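Local coordinates for Alr1585 protein (Nostoc sp., PDB 5C2I) that probably catalyses the haem-dependent, peroxide-driven oxidation of dyes and related substrates, as a dye-decolorizing (DyP-type) peroxidase, at residues R291-L300 with Y306-Y316. The protein carries 1 engineered substitution. Sequence-based numbering, arbitrary orientation.
Sequences RFADGTPVTL and YAVTPTNNFNY. With HEM (protoporphyrin IX containing Fe), chain E.
R291 NH1 is gripped by two carbonyls lying close to the guanidinium plane: T311 O at 2.9 Å, in a nearly straight bond (171°), and G295 O of its own segment, at the end of the F292-G295 turn, at 2.7 Å. The R291 side chain runs extended from CG to NE, which carries the guanidinium across to 306-316. There NH2 makes a weak, bent bond to N312 OD1, which R337 also hydrogen-bonds, and meets the edge of the F314 ring; the two planes stand 75° apart. With an alanine here, T311 O and G295 O would probably lose their common donor, and N312 OD1 and the F314 ring edge their NH2 neighbour. P297 CB sits over one face of F314 in a CH-pi contact, 4.0 Å from the ring centroid, while T299 CG2 comes obliquely to CD2. At the other end D294 OD2 takes a weak bond from Y306 N; its OD1 accepts T296 N, an Asx turn, and also T296 OG1, and a water links OD1 to A307 O. R337 hydrogen-bonds the haem, while R291 NE lies 3.8 Å from haem CBA, placing this loop pairing at the propionate side of the haem pocket in the C-terminal DyP-peroxidase region.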
loop_
_atom_site.group_PDB
_atom_site.type_symbol
_atom_site.label_atom_id
_atom_site.label_comp_id
_atom_site.label_asym_id
_atom_site.label_seq_id
_atom_site.Cartn_x
_atom_site.Cartn_y
_atom_site.Cartn_z
ATOM N N ARG A 291 -6.679 -0.785 -29.684
ATOM C CA ARG A 291 -5.494 -0.837 -28.832
ATOM C C ARG A 291 -5.605 -2.038 -27.899
ATOM O O ARG A 291 -6.688 -2.450 -27.512
ATOM C CB ARG A 291 -5.351 0.424 -27.949
ATOM C CG ARG A 291 -5.083 1.721 -28.675
ATOM C CD ARG A 291 -5.177 2.853 -27.667
ATOM N NE ARG A 291 -5.026 4.144 -28.281
ATOM C CZ ARG A 291 -3.884 4.820 -28.415
ATOM N NH1 ARG A 291 -2.705 4.316 -28.032
ATOM N NH2 ARG A 291 -3.918 6.010 -28.982
ATOM N N PHE A 292 -4.454 -2.580 -27.529
ATOM C CA PHE A 292 -4.379 -3.509 -26.406
ATOM C C PHE A 292 -4.775 -2.815 -25.134
ATOM O O PHE A 292 -4.851 -1.585 -25.089
ATOM C CB PHE A 292 -2.971 -4.073 -26.287
ATOM C CG PHE A 292 -2.651 -5.069 -27.362
ATOM C CD1 PHE A 292 -2.146 -4.656 -28.593
ATOM C CD2 PHE A 292 -2.885 -6.423 -27.171
ATOM C CE1 PHE A 292 -1.874 -5.571 -29.610
ATOM C CE2 PHE A 292 -2.615 -7.330 -28.178
ATOM C CZ PHE A 292 -2.108 -6.900 -29.397
ATOM N N ALA A 293 -5.039 -3.615 -24.104
ATOM C CA ALA A 293 -5.412 -3.107 -22.790
ATOM C C ALA A 293 -4.439 -2.033 -22.304
ATOM O O ALA A 293 -4.870 -1.037 -21.741
ATOM C CB ALA A 293 -5.542 -4.244 -21.782
ATOM N N ASP A 294 -3.137 -2.226 -22.551
ATOM C CA ASP A 294 -2.133 -1.270 -22.057
ATOM C C ASP A 294 -2.041 0.008 -22.877
ATOM O O ASP A 294 -1.320 0.924 -22.500
ATOM C CB ASP A 294 -0.726 -1.916 -21.915
ATOM C CG ASP A 294 -0.150 -2.378 -23.254
ATOM O OD1 ASP A 294 -0.081 -1.560 -24.163
ATOM O OD2 ASP A 294 0.310 -3.509 -23.367
ATOM N N GLY A 295 -2.749 0.054 -24.007
ATOM C CA GLY A 295 -2.678 1.181 -24.907
ATOM C C GLY A 295 -1.931 0.991 -26.217
ATOM O O GLY A 295 -2.009 1.858 -27.102
ATOM N N THR A 296 -1.201 -0.133 -26.372
ATOM C CA THR A 296 -0.463 -0.416 -27.570
ATOM C C THR A 296 -1.407 -0.385 -28.804
ATOM O O THR A 296 -2.354 -1.168 -28.863
ATOM C CB THR A 296 0.229 -1.821 -27.498
ATOM O OG1 THR A 296 1.155 -1.850 -26.387
ATOM C CG2 THR A 296 1.001 -2.108 -28.772
ATOM N N PRO A 297 -1.103 0.453 -29.817
ATOM C CA PRO A 297 -1.974 0.474 -31.007
ATOM C C PRO A 297 -1.847 -0.795 -31.841
ATOM O O PRO A 297 -0.728 -1.237 -32.148
ATOM C CB PRO A 297 -1.442 1.671 -31.819
ATOM C CG PRO A 297 -0.731 2.519 -30.801
ATOM C CD PRO A 297 -0.109 1.525 -29.851
ATOM N N VAL A 298 -2.972 -1.415 -32.153
ATOM C CA VAL A 298 -2.953 -2.672 -32.876
ATOM C C VAL A 298 -2.520 -2.451 -34.338
ATOM O O VAL A 298 -2.099 -3.396 -34.987
ATOM C CB VAL A 298 -4.317 -3.422 -32.781
ATOM C CG1 VAL A 298 -5.357 -2.799 -33.686
ATOM C CG2 VAL A 298 -4.140 -4.917 -33.105
ATOM N N THR A 299 -2.577 -1.214 -34.841
ATOM C CA THR A 299 -2.042 -0.951 -36.186
ATOM C C THR A 299 -0.525 -1.171 -36.199
ATOM O O THR A 299 0.028 -1.491 -37.224
ATOM C CB THR A 299 -2.472 0.438 -36.765
ATOM O OG1 THR A 299 -2.218 0.459 -38.169
ATOM C CG2 THR A 299 -1.748 1.581 -36.102
ATOM N N LEU A 300 0.114 -1.014 -35.032
ATOM C CA LEU A 300 1.561 -1.086 -34.942
ATOM C C LEU A 300 2.082 -2.430 -34.486
ATOM O O LEU A 300 3.244 -2.722 -34.710
ATOM C CB LEU A 300 2.094 -0.003 -33.996
ATOM C CG LEU A 300 1.788 1.461 -34.347
ATOM C CD1 LEU A 300 2.437 2.381 -33.328
ATOM C CD2 LEU A 300 2.255 1.823 -35.760
ATOM N N TYR A 306 3.135 -3.073 -23.222
ATOM C CA TYR A 306 3.107 -2.777 -21.790
ATOM C C TYR A 306 3.732 -1.437 -21.410
ATOM O O TYR A 306 4.155 -1.287 -20.278
ATOM C CB TYR A 306 3.709 -3.911 -20.930
ATOM C CG TYR A 306 2.974 -5.225 -21.155
ATOM C CD1 TYR A 306 1.651 -5.392 -20.707
ATOM C CD2 TYR A 306 3.583 -6.268 -21.836
ATOM C CE1 TYR A 306 0.972 -6.588 -20.925
ATOM C CE2 TYR A 306 2.917 -7.459 -22.033
ATOM C CZ TYR A 306 1.591 -7.597 -21.587
ATOM O OH TYR A 306 0.920 -8.805 -21.800
ATOM N N ALA A 307 3.826 -0.485 -22.336
ATOM C CA ALA A 307 4.317 0.851 -21.977
ATOM C C ALA A 307 3.294 1.576 -21.124
ATOM O O ALA A 307 2.106 1.717 -21.505
ATOM C CB ALA A 307 4.674 1.679 -23.222
ATOM N N VAL A 308 3.738 2.033 -19.963
ATOM C CA VAL A 308 2.855 2.710 -19.003
ATOM C C VAL A 308 2.253 3.973 -19.631
ATOM O O VAL A 308 1.050 4.236 -19.439
ATOM C CB VAL A 308 3.577 3.058 -17.684
ATOM C CG1 VAL A 308 2.709 3.917 -16.788
ATOM C CG2 VAL A 308 3.980 1.777 -16.960
ATOM N N THR A 309 3.070 4.734 -20.369
ATOM C CA THR A 309 2.568 5.859 -21.209
ATOM C C THR A 309 2.486 5.394 -22.680
ATOM O O THR A 309 3.505 5.291 -23.377
ATOM C CB THR A 309 3.482 7.086 -21.057
ATOM O OG1 THR A 309 3.426 7.499 -19.677
ATOM C CG2 THR A 309 3.033 8.251 -21.933
ATOM N N PRO A 310 1.290 5.022 -23.129
ATOM C CA PRO A 310 1.157 4.497 -24.475
ATOM C C PRO A 310 1.443 5.523 -25.548
ATOM O O PRO A 310 1.229 6.725 -25.354
ATOM C CB PRO A 310 -0.325 4.117 -24.592
ATOM C CG PRO A 310 -0.929 4.376 -23.251
ATOM C CD PRO A 310 0.007 5.183 -22.442
ATOM N N THR A 311 1.935 5.050 -26.678
ATOM C CA THR A 311 2.149 5.954 -27.785
ATOM C C THR A 311 0.821 6.402 -28.421
ATOM O O THR A 311 -0.140 5.635 -28.460
ATOM C CB THR A 311 3.077 5.327 -28.854
ATOM O OG1 THR A 311 3.535 6.367 -29.724
ATOM C CG2 THR A 311 2.388 4.247 -29.667
ATOM N N ASN A 312 0.811 7.642 -28.919
ATOM C CA ASN A 312 -0.238 8.151 -29.799
ATOM C C ASN A 312 0.258 8.542 -31.156
ATOM O O ASN A 312 -0.485 9.148 -31.967
ATOM C CB ASN A 312 -0.986 9.317 -29.143
ATOM C CG ASN A 312 -2.395 9.465 -29.707
ATOM O OD1 ASN A 312 -3.067 8.472 -29.987
ATOM N ND2 ASN A 312 -2.806 10.685 -29.918
ATOM N N ASN A 313 1.522 8.178 -31.425
ATOM C CA ASN A 313 2.157 8.667 -32.597
ATOM C C ASN A 313 1.987 7.663 -33.717
ATOM O O ASN A 313 2.892 6.913 -34.034
ATOM C CB ASN A 313 3.628 8.959 -32.380
ATOM C CG ASN A 313 4.241 9.635 -33.576
ATOM O OD1 ASN A 313 3.684 10.627 -34.090
ATOM N ND2 ASN A 313 5.415 9.159 -34.009
ATOM N N PHE A 314 0.815 7.672 -34.334
ATOM C CA PHE A 314 0.614 6.803 -35.439
ATOM C C PHE A 314 -0.498 7.308 -36.292
ATOM O O PHE A 314 -1.296 8.177 -35.884
ATOM C CB PHE A 314 0.291 5.379 -34.962
ATOM C CG PHE A 314 -0.998 5.251 -34.199
ATOM C CD1 PHE A 314 -1.051 5.492 -32.848
ATOM C CD2 PHE A 314 -2.177 4.923 -34.858
ATOM C CE1 PHE A 314 -2.251 5.410 -32.154
ATOM C CE2 PHE A 314 -3.363 4.834 -34.174
ATOM C CZ PHE A 314 -3.415 5.084 -32.802
ATOM N N ASN A 315 -0.522 6.757 -37.491
ATOM C CA ASN A 315 -1.671 6.947 -38.336
ATOM C C ASN A 315 -1.885 5.571 -38.972
ATOM O O ASN A 315 -1.252 4.585 -38.574
ATOM C CB ASN A 315 -1.438 8.097 -39.325
ATOM C CG ASN A 315 -0.189 7.905 -40.162
ATOM O OD1 ASN A 315 0.012 6.844 -40.721
ATOM N ND2 ASN A 315 0.686 8.896 -40.199
ATOM N N TYR A 316 -2.766 5.486 -39.941
ATOM C CA TYR A 316 -3.017 4.174 -40.516
ATOM C C TYR A 316 -2.411 4.040 -41.941
ATOM O O TYR A 316 -2.775 3.121 -42.707
ATOM C CB TYR A 316 -4.513 3.947 -40.535
ATOM C CG TYR A 316 -5.125 3.955 -39.140
ATOM C CD1 TYR A 316 -4.787 2.980 -38.218
ATOM C CD2 TYR A 316 -6.058 4.921 -38.757
ATOM C CE1 TYR A 316 -5.349 2.972 -36.948
ATOM C CE2 TYR A 316 -6.622 4.937 -37.468
ATOM C CZ TYR A 316 -6.256 3.980 -36.569
ATOM O OH TYR A 316 -6.812 3.990 -35.296
HETATM C CHA HEM E . -10.885 6.239 -27.684
HETATM C CHB HEM E . -13.262 3.232 -24.758
HETATM C CHC HEM E . -17.388 5.557 -25.754
HETATM C CHD HEM E . -15.016 8.372 -28.856
HETATM C C1A HEM E . -11.175 5.201 -26.814
HETATM C C2A HEM E . -10.229 4.254 -26.323
HETATM C C3A HEM E . -10.899 3.414 -25.504
HETATM C C4A HEM E . -12.241 3.854 -25.469
HETATM C CMA HEM E . -10.348 2.260 -24.712
HETATM C CAA HEM E . -8.729 4.178 -26.642
HETATM C CBA HEM E . -7.773 4.994 -25.769
HETATM C CGA HEM E . -8.118 6.452 -25.899
HETATM O O1A HEM E . -7.683 7.161 -26.854
HETATM O O2A HEM E . -8.852 6.954 -25.046
HETATM C C1B HEM E . -14.590 3.656 -24.756
HETATM C C2B HEM E . -15.626 3.056 -23.958
HETATM C C3B HEM E . -16.750 3.715 -24.195
HETATM C C4B HEM E . -16.412 4.709 -25.217
HETATM C CMB HEM E . -15.424 1.924 -23.014
HETATM C CAB HEM E . -18.109 3.588 -23.612
HETATM C CBB HEM E . -18.360 3.065 -22.399
HETATM C C1C HEM E . -17.120 6.516 -26.744
HETATM C C2C HEM E . -18.056 7.272 -27.419
HETATM C C3C HEM E . -17.376 8.053 -28.318
HETATM C C4C HEM E . -16.015 7.773 -28.153
HETATM C CMC HEM E . -19.540 7.312 -27.198
HETATM C CAC HEM E . -17.888 8.996 -29.311
HETATM C CBC HEM E . -19.035 8.972 -29.943
HETATM C C1D HEM E . -13.673 8.055 -28.660
HETATM C C2D HEM E . -12.620 8.776 -29.368
HETATM C C3D HEM E . -11.479 8.162 -29.086
HETATM C C4D HEM E . -11.857 7.084 -28.147
HETATM C CMD HEM E . -12.763 9.980 -30.284
HETATM C CAD HEM E . -10.112 8.572 -29.556
HETATM C CBD HEM E . -9.738 7.991 -30.924
HETATM C CGD HEM E . -8.387 8.487 -31.324
HETATM O O1D HEM E . -7.552 7.630 -31.603
HETATM O O2D HEM E . -8.095 9.730 -31.387
HETATM N NA HEM E . -12.419 4.900 -26.344
HETATM N NB HEM E . -15.123 4.557 -25.519
HETATM N NC HEM E . -15.878 6.748 -27.259
HETATM N ND HEM E . -13.189 7.001 -28.000
HETATM FE FE HEM E . -14.134 5.798 -26.824
HETATM O O HOH W 1 1.489 0.810 -24.133
HETATM O O HOH W 2 -14.048 7.299 -25.033
#